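Local coordinates for protein beta-lactamase (PDB 6NHS) that probably hydrolyses beta-lactam antibiotics as a class D serine beta-lactamase of the penicillin-binding-protein fold, at residues A[190-195]-A[215-220]. Numbering follows the deposited sequence.
Sequences MIYERT and GWFVGY
M190 and Y192 reach Y220 and F217 across the intervening strand 198-207, in the antiparallel sheet of the serine beta-lactamase fold. Strand 191-194 forms one edge of this sheet, and Y192 and E193 make a classic beta bulge opposite L200. M190, a selenomethionine, sends an unbranched chain toward the inner strand. Its CB and CG only carry the chain across strand 198-207, where the side chain lies on R201. SE then closes to 4.7 Å from Y220 CE2, and a bend at the last torsion (chi3 65°) turns the methyl toward Y220 and G219. CE is the atom that touches: it lies 4.1 Å from Y220 CE2 and 4.5 Å from G219 CA, with the two side chains crossing at about a right angle. A long, flexible, apolar chain suits this buried span. Glycine suits position 219, whose backbone angles leave no room for a side-chain carbon beside the V218 carbonyl O. The flat ring of Y220 offers the M190 methyl a broad apolar surface; it also packs against F229 and meets H172 edge-to-face. On the helix 239-255 side, Y192 and F217 both touch I246; Y192 is the exposed member of the pair, a place that tolerates a polar hydroxyl, whereas wholly apolar F217 is buried. Their T-shaped stack directs the F217 edge at the Y192 face, with planes at 67° and F217 CZ 4.4 Å from Y192 CD2.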
loop_
_atom_site.group_PDB
_atom_site.type_symbol
_atom_site.label_atom_id
_atom_site.label_comp_id
_atom_site.label_asym_id
_atom_site.label_seq_id
_atom_site.Cartn_x
_atom_site.Cartn_y
_atom_site.Cartn_z
HETATM N N MSE A 190 2.651 -4.242 -8.744
HETATM C CA MSE A 190 1.585 -3.372 -8.248
HETATM C C MSE A 190 0.409 -3.239 -9.217
HETATM O O MSE A 190 -0.627 -2.700 -8.850
HETATM C CB MSE A 190 2.124 -1.966 -7.949
HETATM C CG MSE A 190 3.021 -1.868 -6.722
HETATM SE SE MSE A 190 3.746 -0.072 -6.543
HETATM C CE MSE A 190 2.072 0.880 -6.205
ATOM N N ILE A 191 0.565 -3.706 -10.458
ATOM C CA ILE A 191 -0.501 -3.524 -11.442
ATOM C C ILE A 191 -1.752 -4.236 -10.951
ATOM O O ILE A 191 -1.748 -5.454 -10.738
ATOM C CB ILE A 191 -0.074 -4.034 -12.823
ATOM C CG1 ILE A 191 1.051 -3.176 -13.412
ATOM C CG2 ILE A 191 -1.291 -4.071 -13.777
ATOM C CD1 ILE A 191 1.599 -3.726 -14.737
ATOM N N TYR A 192 -2.827 -3.473 -10.760
ATOM C CA TYR A 192 -4.109 -3.995 -10.301
ATOM C C TYR A 192 -5.131 -4.119 -11.422
ATOM O O TYR A 192 -5.860 -5.117 -11.495
ATOM C CB TYR A 192 -4.677 -3.096 -9.190
ATOM C CG TYR A 192 -6.056 -3.510 -8.733
ATOM C CD1 TYR A 192 -6.232 -4.626 -7.925
ATOM C CD2 TYR A 192 -7.184 -2.799 -9.124
ATOM C CE1 TYR A 192 -7.492 -5.019 -7.515
ATOM C CE2 TYR A 192 -8.447 -3.182 -8.716
ATOM C CZ TYR A 192 -8.594 -4.293 -7.912
ATOM O OH TYR A 192 -9.849 -4.685 -7.504
ATOM N N GLU A 193 -5.193 -3.131 -12.308
ATOM C CA GLU A 193 -6.183 -3.118 -13.372
ATOM C C GLU A 193 -5.618 -2.317 -14.533
ATOM O O GLU A 193 -4.970 -1.290 -14.323
ATOM C CB GLU A 193 -7.498 -2.515 -12.875
ATOM C CG GLU A 193 -8.606 -2.455 -13.891
ATOM C CD GLU A 193 -9.905 -2.054 -13.243
ATOM O OE1 GLU A 193 -10.444 -2.858 -12.454
ATOM O OE2 GLU A 193 -10.369 -0.928 -13.497
ATOM N N ARG A 194 -5.864 -2.786 -15.753
ATOM C CA ARG A 194 -5.238 -2.172 -16.914
ATOM C C ARG A 194 -6.129 -2.335 -18.136
ATOM O O ARG A 194 -6.604 -3.438 -18.417
ATOM C CB ARG A 194 -3.862 -2.792 -17.170
ATOM C CG ARG A 194 -3.200 -2.330 -18.442
ATOM C CD ARG A 194 -1.741 -2.725 -18.456
ATOM N NE ARG A 194 -1.062 -2.249 -19.656
ATOM C CZ ARG A 194 0.249 -2.042 -19.740
ATOM N NH1 ARG A 194 0.779 -1.608 -20.876
ATOM N NH2 ARG A 194 1.029 -2.257 -18.687
ATOM N N THR A 195 -6.356 -1.229 -18.849
ATOM C CA THR A 195 -7.065 -1.208 -20.126
ATOM C C THR A 195 -6.189 -0.449 -21.120
ATOM O O THR A 195 -5.128 0.058 -20.729
ATOM C CB THR A 195 -8.442 -0.544 -19.984
ATOM O OG1 THR A 195 -8.282 0.876 -19.855
ATOM C CG2 THR A 195 -9.196 -1.086 -18.778
ATOM N N GLY A 215 -9.312 0.421 6.807
ATOM C CA GLY A 215 -9.176 -0.043 5.435
ATOM C C GLY A 215 -8.324 0.934 4.624
ATOM O O GLY A 215 -8.465 2.143 4.769
ATOM N N TRP A 216 -7.464 0.385 3.778
ATOM C CA TRP A 216 -6.619 1.182 2.901
ATOM C C TRP A 216 -6.801 0.758 1.449
ATOM O O TRP A 216 -7.017 -0.421 1.152
ATOM C CB TRP A 216 -5.135 1.006 3.197
ATOM C CG TRP A 216 -4.519 1.613 4.408
ATOM C CD1 TRP A 216 -4.161 0.960 5.553
ATOM C CD2 TRP A 216 -4.067 2.961 4.557
ATOM N NE1 TRP A 216 -3.544 1.827 6.419
ATOM C CE2 TRP A 216 -3.475 3.063 5.835
ATOM C CE3 TRP A 216 -4.132 4.103 3.745
ATOM C CZ2 TRP A 216 -2.950 4.265 6.324
ATOM C CZ3 TRP A 216 -3.603 5.293 4.231
ATOM C CH2 TRP A 216 -3.023 5.364 5.512
ATOM N N PHE A 217 -6.641 1.723 0.542
ATOM C CA PHE A 217 -6.265 1.435 -0.842
ATOM C C PHE A 217 -5.388 2.590 -1.305
ATOM O O PHE A 217 -5.856 3.733 -1.358
ATOM C CB PHE A 217 -7.491 1.269 -1.745
ATOM C CG PHE A 217 -7.167 0.789 -3.146
ATOM C CD1 PHE A 217 -6.278 -0.260 -3.352
ATOM C CD2 PHE A 217 -7.764 1.378 -4.253
ATOM C CE1 PHE A 217 -5.982 -0.707 -4.638
ATOM C CE2 PHE A 217 -7.480 0.929 -5.545
ATOM C CZ PHE A 217 -6.589 -0.113 -5.734
ATOM N N VAL A 218 -4.112 2.311 -1.590
ATOM C CA VAL A 218 -3.166 3.345 -1.995
ATOM C C VAL A 218 -2.489 2.905 -3.283
ATOM O O VAL A 218 -2.398 1.711 -3.577
ATOM C CB VAL A 218 -2.107 3.642 -0.897
ATOM C CG1 VAL A 218 -2.777 3.810 0.448
ATOM C CG2 VAL A 218 -1.061 2.530 -0.834
ATOM N N GLY A 219 -2.030 3.877 -4.063
ATOM C CA GLY A 219 -1.392 3.549 -5.332
ATOM C C GLY A 219 -1.381 4.756 -6.250
ATOM O O GLY A 219 -1.363 5.898 -5.792
ATOM N N TYR A 220 -1.382 4.481 -7.557
ATOM C CA TYR A 220 -1.441 5.576 -8.510
ATOM C C TYR A 220 -1.991 5.092 -9.842
ATOM O O TYR A 220 -1.856 3.922 -10.214
ATOM C CB TYR A 220 -0.074 6.250 -8.701
ATOM C CG TYR A 220 1.049 5.370 -9.221
ATOM C CD1 TYR A 220 1.262 5.218 -10.586
ATOM C CD2 TYR A 220 1.918 4.724 -8.347
ATOM C CE1 TYR A 220 2.300 4.436 -11.068
ATOM C CE2 TYR A 220 2.960 3.940 -8.820
ATOM C CZ TYR A 220 3.146 3.802 -10.179
ATOM O OH TYR A 220 4.176 3.028 -10.665
#